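Local coordinates for protein enterochelin esterase (Salmonella enterica subsp. enterica serovar Typhimurium, PDB 3MGA) that probably hydrolyses the ester bonds of the siderophore ferric enterobactin, helping to release its iron inside the bacterial cell, at residues A67-M72 with D104-F109; T194-E197 with E201-L204; A224-T227 with L231-G234. All coordinates share one frame; numbering follows the deposited sequence.

Contact 1 of 3, residues A67-M72 with D104-F109; sequences AQPQTM and DVFAAF
The CA atoms of Q68 and F109 lie 7.0 Å apart and those of P69 and F106 7.7 Å; two irregular loop segments lie side by side, no hydrogen bond crosses between them, and side chains alone make the contact. P69 is the wedge. Its ring presents CG squarely to one face of the F106 ring, 3.3 Å from the ring centroid and 9° off the normal, a CH-pi contact suited to proline, whose rigid aliphatic ring can lay C-H groups on an aromatic face. The opposite face of F106 is covered by V105 CG1, so the phenyl is sandwiched between two aliphatic groups, while W54 and W124 meet it edge-to-face.

P69 CD approaches F109 CE2 obliquely at 3.6 Å, the two side chains crossing at about a right angle. These loops belong to the N-terminal part of the chain, whose two four-stranded antiparallel sheets are consistent with the E-set, immunoglobulin-like assignment. One loop leaves strand 52-57, the other leads from strand 92-100 to helix 117-127, which supplies L120 and W124 as further cover for P69.

Q68 runs alongside F109 in the opposite direction. Its amide and the phenyl are nearly parallel, 19° apart, but Q68 CD comes nearest to F109 CB, at 3.7 Å, and not to the ring, so no stack forms. CG stands beside the backbone N (chi1 -63°) and the extended chain carries NE2 to the carbonyls of A110 and E113. Q70 NE2 reaches back to Q68 O at 2.8 Å in a bent bond, the donor above the carbonyl plane.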
# COMPACT_ATOMS: atom_id res chain seq x y z
N ALA A 67 -0.74 19.58 -2.39
CA ALA A 67 0.47 20.35 -2.20
C ALA A 67 0.94 20.98 -3.49
O ALA A 67 0.77 20.42 -4.58
CB ALA A 67 1.57 19.45 -1.62
N GLN A 68 1.53 22.17 -3.36
CA GLN A 68 2.09 22.85 -4.50
C GLN A 68 3.35 22.05 -4.81
O GLN A 68 4.10 21.72 -3.89
CB GLN A 68 2.40 24.31 -4.16
CG GLN A 68 1.15 25.13 -3.80
CD GLN A 68 1.45 26.54 -3.30
OE1 GLN A 68 2.61 26.92 -3.11
NE2 GLN A 68 0.40 27.33 -3.08
N PRO A 69 3.57 21.71 -6.10
CA PRO A 69 4.74 20.93 -6.52
C PRO A 69 6.04 21.45 -5.93
O PRO A 69 6.40 22.61 -6.13
CB PRO A 69 4.72 21.08 -8.04
CG PRO A 69 3.29 21.24 -8.37
CD PRO A 69 2.67 22.00 -7.24
N GLN A 70 6.73 20.57 -5.20
CA GLN A 70 7.98 20.93 -4.53
C GLN A 70 9.19 20.46 -5.31
O GLN A 70 9.29 19.29 -5.67
CB GLN A 70 8.01 20.30 -3.14
CG GLN A 70 6.89 20.77 -2.25
CD GLN A 70 6.96 22.25 -1.98
OE1 GLN A 70 8.02 22.79 -1.70
NE2 GLN A 70 5.82 22.91 -2.03
N THR A 71 10.10 21.39 -5.57
CA THR A 71 11.33 21.10 -6.29
C THR A 71 12.51 21.52 -5.43
O THR A 71 12.38 22.43 -4.61
CB THR A 71 11.42 21.88 -7.62
OG1 THR A 71 12.71 21.66 -8.22
CG2 THR A 71 11.24 23.38 -7.38
N MSE A 72 13.64 20.86 -5.63
CA MSE A 72 14.84 21.20 -4.89
C MSE A 72 15.45 22.47 -5.49
O MSE A 72 14.99 23.00 -6.52
CB MSE A 72 15.88 20.08 -4.95
CG MSE A 72 15.44 18.75 -4.39
SE MSE A 72 16.96 17.53 -4.21
CE MSE A 72 16.04 15.96 -3.51
N ASP A 104 7.67 23.56 -18.09
CA ASP A 104 6.38 23.96 -18.66
C ASP A 104 5.26 22.98 -18.34
O ASP A 104 4.34 22.80 -19.15
CB ASP A 104 6.51 24.14 -20.18
CG ASP A 104 6.90 22.85 -20.91
OD1 ASP A 104 7.26 21.85 -20.25
OD2 ASP A 104 6.84 22.83 -22.17
N VAL A 105 5.31 22.34 -17.17
CA VAL A 105 4.29 21.38 -16.78
C VAL A 105 3.28 22.01 -15.83
O VAL A 105 2.09 22.07 -16.12
CB VAL A 105 4.90 20.12 -16.12
CG1 VAL A 105 3.80 19.15 -15.71
CG2 VAL A 105 5.87 19.44 -17.06
N PHE A 106 3.77 22.47 -14.68
CA PHE A 106 2.90 23.10 -13.70
C PHE A 106 2.77 24.60 -13.91
O PHE A 106 3.66 25.26 -14.47
CB PHE A 106 3.40 22.85 -12.28
CG PHE A 106 3.42 21.39 -11.89
CD1 PHE A 106 2.24 20.74 -11.57
CD2 PHE A 106 4.62 20.70 -11.79
CE1 PHE A 106 2.24 19.41 -11.19
CE2 PHE A 106 4.63 19.37 -11.41
CZ PHE A 106 3.44 18.72 -11.11
N ALA A 107 1.64 25.14 -13.47
CA ALA A 107 1.38 26.57 -13.57
C ALA A 107 1.88 27.21 -12.28
O ALA A 107 2.35 26.52 -11.38
CB ALA A 107 -0.11 26.83 -13.74
N ALA A 108 1.80 28.54 -12.21
CA ALA A 108 2.24 29.26 -11.03
C ALA A 108 1.23 29.08 -9.90
O ALA A 108 0.05 28.83 -10.14
CB ALA A 108 2.41 30.74 -11.35
N PHE A 109 1.71 29.20 -8.66
CA PHE A 109 0.85 29.08 -7.49
C PHE A 109 1.23 30.16 -6.49
O PHE A 109 2.41 30.30 -6.13
CB PHE A 109 0.99 27.71 -6.83
CG PHE A 109 0.66 26.55 -7.73
CD1 PHE A 109 -0.66 26.22 -7.99
CD2 PHE A 109 1.66 25.79 -8.31
CE1 PHE A 109 -0.98 25.15 -8.83
CE2 PHE A 109 1.36 24.72 -9.14
CZ PHE A 109 0.04 24.40 -9.40

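Contact 2 of 3, residues T194-E197 with E201-L204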
# COMPACT_ATOMS: atom_id res chain seq x y z
N THR A 194 2.79 -22.25 5.04
CA THR A 194 3.76 -22.05 6.12
C THR A 194 3.62 -23.04 7.27
O THR A 194 4.09 -22.79 8.38
CB THR A 194 3.66 -20.61 6.67
OG1 THR A 194 2.36 -20.38 7.24
CG2 THR A 194 3.91 -19.62 5.55
N GLY A 195 3.00 -24.18 7.01
CA GLY A 195 2.83 -25.22 8.03
C GLY A 195 2.22 -26.48 7.45
O GLY A 195 1.42 -26.41 6.51
N ASP A 196 2.60 -27.63 8.00
CA ASP A 196 2.09 -28.92 7.54
C ASP A 196 1.18 -29.61 8.57
O ASP A 196 0.45 -30.54 8.23
CB ASP A 196 3.26 -29.84 7.15
CG ASP A 196 4.02 -29.35 5.91
OD1 ASP A 196 3.40 -28.68 5.05
OD2 ASP A 196 5.22 -29.65 5.78
N GLU A 197 1.23 -29.15 9.82
CA GLU A 197 0.39 -29.71 10.88
C GLU A 197 -1.07 -29.44 10.54
O GLU A 197 -1.38 -28.42 9.92
CB GLU A 197 0.71 -29.07 12.23
CG GLU A 197 2.17 -29.13 12.66
CD GLU A 197 2.70 -30.54 12.78
OE1 GLU A 197 3.92 -30.72 12.58
OE2 GLU A 197 1.90 -31.46 13.06
N GLU A 201 -6.97 -27.64 8.97
CA GLU A 201 -7.29 -26.59 9.94
C GLU A 201 -6.63 -25.27 9.55
O GLU A 201 -7.03 -24.20 10.01
CB GLU A 201 -6.86 -27.01 11.35
CG GLU A 201 -7.56 -28.27 11.86
CD GLU A 201 -9.07 -28.10 12.06
OE1 GLU A 201 -9.53 -26.95 12.24
OE2 GLU A 201 -9.78 -29.12 12.06
N ARG A 202 -5.60 -25.34 8.70
CA ARG A 202 -4.90 -24.14 8.24
C ARG A 202 -5.85 -23.10 7.69
O ARG A 202 -6.68 -23.42 6.85
CB ARG A 202 -4.01 -24.46 7.07
CG ARG A 202 -2.83 -25.37 7.26
CD ARG A 202 -2.48 -25.76 5.84
NE ARG A 202 -1.18 -26.37 5.63
CZ ARG A 202 -0.82 -26.92 4.48
NH1 ARG A 202 -1.68 -26.98 3.47
NH2 ARG A 202 0.38 -27.46 4.36
N PRO A 203 -5.72 -21.85 8.14
CA PRO A 203 -6.55 -20.82 7.57
C PRO A 203 -6.04 -20.41 6.18
O PRO A 203 -4.83 -20.46 5.92
CB PRO A 203 -6.34 -19.65 8.53
CG PRO A 203 -4.99 -19.87 9.09
CD PRO A 203 -4.87 -21.34 9.24
N LEU A 204 -6.97 -20.03 5.31
CA LEU A 204 -6.68 -19.54 3.98
C LEU A 204 -6.73 -18.02 4.05
O LEU A 204 -7.63 -17.45 4.69
CB LEU A 204 -7.73 -20.01 2.97
CG LEU A 204 -7.65 -19.34 1.59
CD1 LEU A 204 -6.34 -19.70 0.87
CD2 LEU A 204 -8.84 -19.73 0.71
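The hydrogen bonds between R202 and G195 all fall on one backbone oxygen. R202 approaches side-on: NE gives a bond of 2.7 Å to G195 O, and NH2 one of 2.6 Å to the same atom, both clearly bent, with N-H...O angles of 134° and 139°. The carbonyl oxygen sits close to the guanidinium plane at its NE-NH2 edge, so the two N-H groups converge on it and fix the rotation of the group. Arginine suits the task because its chain, extended from CG to NE, spans the gap of 7.8 Å between G195 CA and R202 CA. Glycine contributes its carbonyl and has no side chain to crowd the guanidinium.

Both segments lie in the connection between strand 185-193 and strand 204-207 of the mixed sheet, whose strand order 1-2-4-3-5-6-7-8 is that of the alpha/beta-hydrolase fold. R202 closes this connection upon itself shortly before the chain enters the sheet, and its NH1 binds P275 O in another loop.

The ionic component is weaker. D196 OD1 forms a salt bridge with R202 NH2 at 3.3 Å, its hydrogen bond weak; the two side chains lie side by side and point the same way, with carboxylate and guanidinium planes 48° apart. An aspartate at this exposed edge probably adds electrostatic attraction to a grip that the carbonyl already provides. In apolar packing, the R202 side chain lies against V236 and T274.

Contact 3 of 3, residues A224-T227 with L231-G234; sequences ASLT and LLPG
L226 and L232 cross obliquely. L232 lays its CD1 branch against the root of the helical leucine, 3.5 Å from L226 CB, while the branch tips L226 CD1 and L232 CD1 are 3.9 Å apart. The branched ends of both leucines suit a buried seam. L231 is more peripheral, its CD1 4.2 Å from L226 CD2.

Backbone bonds accompany this pairing. L226 O near the helix end accepts L231 N at 2.9 Å, nearly along the C=O axis, in a bond spanning five residues rather than the four of an alpha-helix; L232 N adds a weak bond to the same oxygen.

T227 stands across L232 at about a right angle. Its OG1, bonded to L223 O one turn back, also accepts from a water 2.6 Å away, and that water donates to P233 O at 2.7 Å, bridging helix and loop.

The turn carries the chain from helix 220-228 to strand 236-240 of the alpha/beta-hydrolase sheet. Side chains of helix 385-399 cover the leucines: T393 touches L226, and L396 and M397 touch L232.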
# COMPACT_ATOMS: atom_id res chain seq x y z
N ALA A 224 6.95 -16.08 6.73
CA ALA A 224 7.65 -17.22 7.31
C ALA A 224 8.27 -16.82 8.65
O ALA A 224 8.27 -17.61 9.60
CB ALA A 224 8.73 -17.75 6.35
N SER A 225 8.79 -15.60 8.73
CA SER A 225 9.39 -15.12 9.97
C SER A 225 8.35 -15.07 11.10
O SER A 225 8.61 -15.52 12.20
CB SER A 225 10.00 -13.73 9.77
OG SER A 225 10.58 -13.26 10.97
N LEU A 226 7.18 -14.52 10.81
CA LEU A 226 6.11 -14.44 11.81
C LEU A 226 5.60 -15.83 12.21
O LEU A 226 5.24 -16.06 13.37
CB LEU A 226 4.97 -13.55 11.33
CG LEU A 226 5.38 -12.08 11.27
CD1 LEU A 226 4.26 -11.21 10.70
CD2 LEU A 226 5.80 -11.59 12.65
N THR A 227 5.59 -16.75 11.25
CA THR A 227 5.18 -18.11 11.52
C THR A 227 6.20 -18.81 12.45
O THR A 227 5.81 -19.49 13.41
CB THR A 227 5.01 -18.90 10.23
OG1 THR A 227 4.02 -18.25 9.41
CG2 THR A 227 4.57 -20.31 10.53
N LEU A 231 3.80 -16.20 15.86
CA LEU A 231 2.93 -15.03 15.86
C LEU A 231 1.86 -15.11 14.75
O LEU A 231 0.99 -14.26 14.66
CB LEU A 231 3.76 -13.74 15.77
CG LEU A 231 4.62 -13.45 17.01
CD1 LEU A 231 5.46 -12.21 16.80
CD2 LEU A 231 3.77 -13.31 18.29
N LEU A 232 1.97 -16.14 13.92
CA LEU A 232 0.97 -16.43 12.88
C LEU A 232 0.87 -17.95 12.83
O LEU A 232 1.84 -18.64 13.10
CB LEU A 232 1.36 -15.90 11.49
CG LEU A 232 1.35 -14.41 11.14
CD1 LEU A 232 1.91 -14.23 9.73
CD2 LEU A 232 -0.04 -13.78 11.23
N PRO A 233 -0.32 -18.47 12.50
CA PRO A 233 -0.47 -19.90 12.43
C PRO A 233 -0.01 -20.41 11.07
O PRO A 233 0.09 -19.63 10.12
CB PRO A 233 -1.98 -20.08 12.55
CG PRO A 233 -2.53 -18.87 11.84
CD PRO A 233 -1.55 -17.75 12.13
N GLY A 234 0.30 -21.70 10.97
CA GLY A 234 0.66 -22.27 9.68
C GLY A 234 -0.55 -22.05 8.80
O GLY A 234 -1.65 -22.45 9.17
O HOH W 1 1.65 -18.23 8.35

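Overall arrangement
Contacts 2 and 3 are neighbours, their centres about 10 Å apart, and contact 1 stands alone on the opposite side of the chain's centre, about 51 Å and about 46 Å from them between centres. The division follows the two family regions, the N-terminal enterochelin esterase part and the hydrolase part. Contacts 2 and 3 pack directly: T194 O lies 3.3 Å from T227 CG2, and P203 CD 3.4 Å from G234 O, joining two successive connections of one sheet. A sequence and turn consistent with a nucleophile elbow follow strand 284-288 of that sheet, leading into helix 290-301. The bound di(hydroxyethyl)ether is about 14 Å from the side chain of L226 in contact 3.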